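Local coordinates for glucose-6-phosphate isomerase like protein (Thermus thermophilus, PDB 1WIW) that probably interconverts sugar phosphates as a member of the phosphoglucose/phosphomannose isomerase family, with two sugar isomerase (SIS) type domains in each chain, at residues D23-G28 with A134-R139; G70-G75 with E284-V289. One frame throughout, in Å; residues are numbered along the deposited sequence.

Overall arrangement
The two contacts lie at separate places in a fold built from two parallel sheets flanked by helices, their centres about 28 Å apart and their nearest atoms about 14 Å apart. Along the chain they interleave: 23-28 comes first, then 70-75, 134-139 and finally 284-289. In contact 1 the loop between helix 17-23 and strand 39-45 meets the last turns of helix 125-139, beside helices 110-121 and 251-272. Contact 2 joins the loop leaving strand 64-70 of the four-stranded sheet to the C-terminal helix 284-288, and the second subunit reaches it. Both therefore tie N-terminal elements to later parts of the chain, and contact 2 also belongs to the dimer interface.

Contact 1 of 2, residues D23-G28 with A134-R139; sequences DLVGTG and ALLEER
Val25 packs against Leu135 and Leu136 where a type II beta turn, Leu24 to Thr27, in the loop between helix 17-23 and strand 39-45 of the N-terminal phosphoglucose isomerase-type region (SIS clan), meets helix 125-139. All the direct contacts are between apolar side chains, and Val25 contributes most. CG2 of Val25 comes within 3.6 Å of CB of Leu135, while CD2 of Leu136 lies 4.0 Å from CB of Val25. Because Val25 CG2 stands beside its own backbone N, with CG1 anti to that N (chi1 171°), the branched side chain offers its CB and both methyls to the two leucines. Leu24 adds a looser touch with Leu135, and both also pack on Tyr260 of helix 251-272, as suits buried leucines.

Polar links run through Arg139. A water accepts from Val25 N at 3.0 Å and from Arg139 NH1 at 3.2 Å, bridging turn and helix; NH1 also makes a weak hydrogen bond to Arg22 O. Asp23 OD1 lies 4.6 Å from Arg139 NH1, well off the guanidinium plane, so only a general attraction of charge is expected. Leu136 CD2 sits over the centre of one guanidinium face.

The turn itself is held by hydrogen bonds. Gly26 has a positive phi, which suits glycine at the third position of a type II turn, and Leu24 O accepts from Thr27 N. The same oxygen takes a second bond from Thr27 OG1 at 2.7 Å, in the carbonyl plane and on a lone pair.

Contact 2 of 2, residues G70-G75 with E284-V289; sequences GGYDLG and ERLREV
The loop that follows strand 64-70 of the parallel four-stranded sheet, in the N-terminal SIS-type domain, packs here against the C-terminal helix 284-288, and Tyr72 is its main contact residue. The ring crosses the Leu286 side chain at about a right angle. CE1 of Tyr72 is 3.6 Å from CD2 of Leu286, an oblique approach between two apolar groups. With CG beside the backbone N (chi1 -40°), the tyrosine swings its far end toward the helix although its CB does not point there. Leu286, buried and apolar, also packs on Leu203 of the second subunit, as suits a leucine.

The phenol oxygen works at a junction of several groups. Tyr72 OH lies 4.0 Å from CD of Arg287 and near the plane of its guanidinium, at the edge, the ring and guanidinium planes being 45° apart. A water donates to Tyr72 OH and accepts from Arg287 NH2, and the hydroxyl is hydrogen-bonded to Glu200 of the second subunit, so the tyrosine links loop, helix and dimer partner. The arginine chain, bent at chi2 and chi3, brings NH1 to 3.9 Å from Glu284 OE2, a long salt bridge.

At the end of the helix, CD2 of Leu74 touches Val289 O at 3.5 Å. Backbone to backbone, a second water accepts from Tyr72 N at 2.8 Å and donates to Arg287 O at 3.1 Å.

Contact 1 of 2, residues D23-G28 with A134-R139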
loop_
_atom_site.group_PDB
_atom_site.type_symbol
_atom_site.label_atom_id
_atom_site.label_comp_id
_atom_site.label_asym_id
_atom_site.label_seq_id
_atom_site.Cartn_x
_atom_site.Cartn_y
_atom_site.Cartn_z
ATOM N N ASP B 23 25.996 5.416 11.747
ATOM C CA ASP B 23 26.142 4.515 12.893
ATOM C C ASP B 23 24.967 3.575 13.166
ATOM O O ASP B 23 24.946 2.901 14.195
ATOM C CB ASP B 23 26.410 5.335 14.163
ATOM C CG ASP B 23 27.740 6.072 14.124
ATOM O OD1 ASP B 23 28.540 5.836 13.190
ATOM O OD2 ASP B 23 27.988 6.884 15.041
ATOM N N LEU B 24 24.007 3.506 12.249
ATOM C CA LEU B 24 22.825 2.672 12.447
ATOM C C LEU B 24 23.047 1.234 12.911
ATOM O O LEU B 24 22.416 0.778 13.864
ATOM C CB LEU B 24 21.977 2.642 11.172
ATOM C CG LEU B 24 20.647 1.897 11.325
ATOM C CD1 LEU B 24 19.795 2.576 12.398
ATOM C CD2 LEU B 24 19.911 1.880 9.985
ATOM N N VAL B 25 23.926 0.515 12.231
ATOM C CA VAL B 25 24.191 -0.874 12.573
ATOM C C VAL B 25 24.696 -1.027 14.004
ATOM O O VAL B 25 25.692 -0.422 14.386
ATOM C CB VAL B 25 25.218 -1.488 11.594
ATOM C CG1 VAL B 25 25.670 -2.866 12.087
ATOM C CG2 VAL B 25 24.595 -1.598 10.203
ATOM N N GLY B 26 24.003 -1.843 14.793
ATOM C CA GLY B 26 24.420 -2.044 16.168
ATOM C C GLY B 26 23.701 -1.157 17.172
ATOM O O GLY B 26 23.992 -1.220 18.365
ATOM N N THR B 27 22.774 -0.321 16.705
ATOM C CA THR B 27 22.018 0.537 17.618
ATOM C C THR B 27 20.651 -0.087 17.875
ATOM O O THR B 27 20.155 -0.878 17.064
ATOM C CB THR B 27 21.812 1.969 17.046
ATOM O OG1 THR B 27 21.043 1.906 15.841
ATOM C CG2 THR B 27 23.151 2.624 16.760
ATOM N N GLY B 28 20.045 0.265 19.005
ATOM C CA GLY B 28 18.744 -0.276 19.343
ATOM C C GLY B 28 18.825 -1.205 20.542
ATOM O O GLY B 28 19.906 -1.700 20.867
ATOM N N ALA B 134 25.410 -6.588 5.219
ATOM C CA ALA B 134 24.928 -5.939 4.008
ATOM C C ALA B 134 24.888 -4.417 4.173
ATOM O O ALA B 134 25.295 -3.673 3.278
ATOM C CB ALA B 134 23.543 -6.467 3.659
ATOM N N LEU B 135 24.403 -3.950 5.319
ATOM C CA LEU B 135 24.336 -2.515 5.555
ATOM C C LEU B 135 25.723 -1.901 5.693
ATOM O O LEU B 135 25.946 -0.780 5.247
ATOM C CB LEU B 135 23.487 -2.204 6.794
ATOM C CG LEU B 135 22.001 -1.923 6.500
ATOM C CD1 LEU B 135 21.370 -3.101 5.775
ATOM C CD2 LEU B 135 21.259 -1.645 7.809
ATOM N N LEU B 136 26.660 -2.630 6.296
ATOM C CA LEU B 136 28.013 -2.105 6.453
ATOM C C LEU B 136 28.684 -2.020 5.083
ATOM O O LEU B 136 29.474 -1.112 4.826
ATOM C CB LEU B 136 28.835 -2.989 7.396
ATOM C CG LEU B 136 28.434 -2.994 8.877
ATOM C CD1 LEU B 136 29.277 -4.028 9.608
ATOM C CD2 LEU B 136 28.632 -1.606 9.495
ATOM N N GLU B 137 28.363 -2.962 4.200
ATOM C CA GLU B 137 28.931 -2.943 2.859
ATOM C C GLU B 137 28.353 -1.732 2.129
ATOM O O GLU B 137 29.089 -0.945 1.533
ATOM C CB GLU B 137 28.593 -4.245 2.112
ATOM C CG GLU B 137 29.181 -4.335 0.705
ATOM C CD GLU B 137 29.400 -5.770 0.236
ATOM O OE1 GLU B 137 30.183 -6.504 0.884
ATOM O OE2 GLU B 137 28.797 -6.174 -0.784
ATOM N N GLU B 138 27.032 -1.579 2.203
ATOM C CA GLU B 138 26.327 -0.466 1.568
ATOM C C GLU B 138 26.901 0.870 2.010
ATOM O O GLU B 138 27.187 1.738 1.189
ATOM C CB GLU B 138 24.838 -0.496 1.935
ATOM C CG GLU B 138 23.945 -1.323 1.022
ATOM C CD GLU B 138 23.883 -0.765 -0.385
ATOM O OE1 GLU B 138 23.792 0.471 -0.534
ATOM O OE2 GLU B 138 23.911 -1.561 -1.345
ATOM N N ARG B 139 27.050 1.019 3.322
ATOM C CA ARG B 139 27.568 2.236 3.938
ATOM C C ARG B 139 28.874 2.761 3.337
ATOM O O ARG B 139 29.101 3.972 3.297
ATOM C CB ARG B 139 27.763 2.004 5.442
ATOM C CG ARG B 139 28.465 3.141 6.150
ATOM C CD ARG B 139 29.568 2.626 7.060
ATOM N NE ARG B 139 29.127 2.505 8.441
ATOM C CZ ARG B 139 29.922 2.170 9.452
ATOM N NH1 ARG B 139 29.431 2.093 10.679
ATOM N NH2 ARG B 139 31.202 1.898 9.237
HETATM O O HOH W 1 26.235 1.537 10.548
#

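Contact 2 of 2, residues G70-G75 with E284-V289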
loop_
_atom_site.group_PDB
_atom_site.type_symbol
_atom_site.label_atom_id
_atom_site.label_comp_id
_atom_site.label_asym_id
_atom_site.label_seq_id
_atom_site.Cartn_x
_atom_site.Cartn_y
_atom_site.Cartn_z
ATOM N N GLY B 70 4.996 1.458 17.502
ATOM C CA GLY B 70 5.767 2.508 16.859
ATOM C C GLY B 70 4.983 3.755 16.499
ATOM O O GLY B 70 5.432 4.550 15.667
ATOM N N GLY B 71 3.804 3.913 17.097
ATOM C CA GLY B 71 2.992 5.093 16.850
ATOM C C GLY B 71 1.796 5.006 15.916
ATOM O O GLY B 71 1.638 4.054 15.146
ATOM N N TYR B 72 0.936 6.019 16.025
ATOM C CA TYR B 72 -0.252 6.182 15.191
ATOM C C TYR B 72 -1.337 5.113 15.259
ATOM O O TYR B 72 -2.192 5.063 14.382
ATOM C CB TYR B 72 0.175 6.342 13.727
ATOM C CG TYR B 72 1.403 7.204 13.528
ATOM C CD1 TYR B 72 1.425 8.535 13.947
ATOM C CD2 TYR B 72 2.548 6.685 12.917
ATOM C CE1 TYR B 72 2.554 9.325 13.761
ATOM C CE2 TYR B 72 3.685 7.468 12.726
ATOM C CZ TYR B 72 3.682 8.783 13.150
ATOM O OH TYR B 72 4.804 9.553 12.975
ATOM N N ASP B 73 -1.334 4.277 16.292
ATOM C CA ASP B 73 -2.337 3.216 16.393
ATOM C C ASP B 73 -3.668 3.654 17.002
ATOM O O ASP B 73 -4.588 2.846 17.127
ATOM C CB ASP B 73 -1.780 2.051 17.204
ATOM C CG ASP B 73 -1.579 2.408 18.655
ATOM O OD1 ASP B 73 -2.414 2.004 19.496
ATOM O OD2 ASP B 73 -0.593 3.107 18.950
ATOM N N LEU B 74 -3.764 4.922 17.387
ATOM C CA LEU B 74 -4.984 5.473 17.978
ATOM C C LEU B 74 -5.642 4.589 19.030
ATOM O O LEU B 74 -6.852 4.362 18.990
ATOM C CB LEU B 74 -6.011 5.796 16.887
ATOM C CG LEU B 74 -5.838 7.094 16.093
ATOM C CD1 LEU B 74 -6.846 7.129 14.962
ATOM C CD2 LEU B 74 -6.035 8.300 16.999
ATOM N N GLY B 75 -4.845 4.090 19.967
ATOM C CA GLY B 75 -5.388 3.263 21.030
ATOM C C GLY B 75 -5.521 1.776 20.769
ATOM O O GLY B 75 -5.638 0.999 21.716
ATOM N N GLU B 284 6.017 15.589 16.586
ATOM C CA GLU B 284 5.670 15.580 18.006
ATOM C C GLU B 284 4.160 15.667 18.228
ATOM O O GLU B 284 3.560 14.779 18.834
ATOM C CB GLU B 284 6.358 16.749 18.716
ATOM C CG GLU B 284 7.876 16.665 18.723
ATOM C CD GLU B 284 8.393 15.570 19.633
ATOM O OE1 GLU B 284 9.622 15.345 19.654
ATOM O OE2 GLU B 284 7.570 14.937 20.330
ATOM N N ARG B 285 3.551 16.743 17.738
ATOM C CA ARG B 285 2.116 16.945 17.880
ATOM C C ARG B 285 1.321 15.738 17.380
ATOM O O ARG B 285 0.441 15.239 18.079
ATOM C CB ARG B 285 1.674 18.184 17.095
ATOM C CG ARG B 285 2.368 19.487 17.480
ATOM C CD ARG B 285 1.807 20.097 18.761
ATOM N NE ARG B 285 2.291 21.463 18.959
ATOM C CZ ARG B 285 1.925 22.254 19.964
ATOM N NH1 ARG B 285 1.063 21.822 20.875
ATOM N NH2 ARG B 285 2.418 23.484 20.054
ATOM N N LEU B 286 1.632 15.275 16.172
ATOM C CA LEU B 286 0.921 14.139 15.586
ATOM C C LEU B 286 0.912 12.891 16.466
ATOM O O LEU B 286 -0.128 12.258 16.638
ATOM C CB LEU B 286 1.507 13.785 14.213
ATOM C CG LEU B 286 0.714 12.709 13.459
ATOM C CD1 LEU B 286 -0.693 13.218 13.198
ATOM C CD2 LEU B 286 1.399 12.365 12.142
ATOM N N ARG B 287 2.069 12.531 17.017
ATOM C CA ARG B 287 2.147 11.350 17.874
ATOM C C ARG B 287 1.253 11.500 19.110
ATOM O O ARG B 287 0.703 10.521 19.611
ATOM C CB ARG B 287 3.601 11.098 18.301
ATOM C CG ARG B 287 4.201 9.797 17.756
ATOM C CD ARG B 287 5.437 10.040 16.897
ATOM N NE ARG B 287 6.408 10.901 17.568
ATOM C CZ ARG B 287 7.523 11.356 17.009
ATOM N NH1 ARG B 287 8.338 12.143 17.696
ATOM N NH2 ARG B 287 7.831 11.022 15.768
ATOM N N GLU B 288 1.094 12.727 19.592
ATOM C CA GLU B 288 0.266 12.968 20.769
ATOM C C GLU B 288 -1.209 12.666 20.563
ATOM O O GLU B 288 -1.860 12.103 21.446
ATOM C CB GLU B 288 0.408 14.417 21.240
ATOM C CG GLU B 288 1.767 14.723 21.818
ATOM C CD GLU B 288 2.166 13.725 22.886
ATOM O OE1 GLU B 288 1.601 13.771 23.999
ATOM O OE2 GLU B 288 3.042 12.880 22.608
ATOM N N VAL B 289 -1.742 13.045 19.408
ATOM C CA VAL B 289 -3.154 12.824 19.136
ATOM C C VAL B 289 -3.475 11.499 18.459
ATOM O O VAL B 289 -4.595 11.297 18.003
ATOM C CB VAL B 289 -3.743 13.979 18.287
ATOM C CG1 VAL B 289 -3.710 15.274 19.086
ATOM C CG2 VAL B 289 -2.960 14.134 16.994
HETATM O O HOH W 2 1.282 8.073 17.876
HETATM O O HOH W 3 7.129 8.867 14.562
#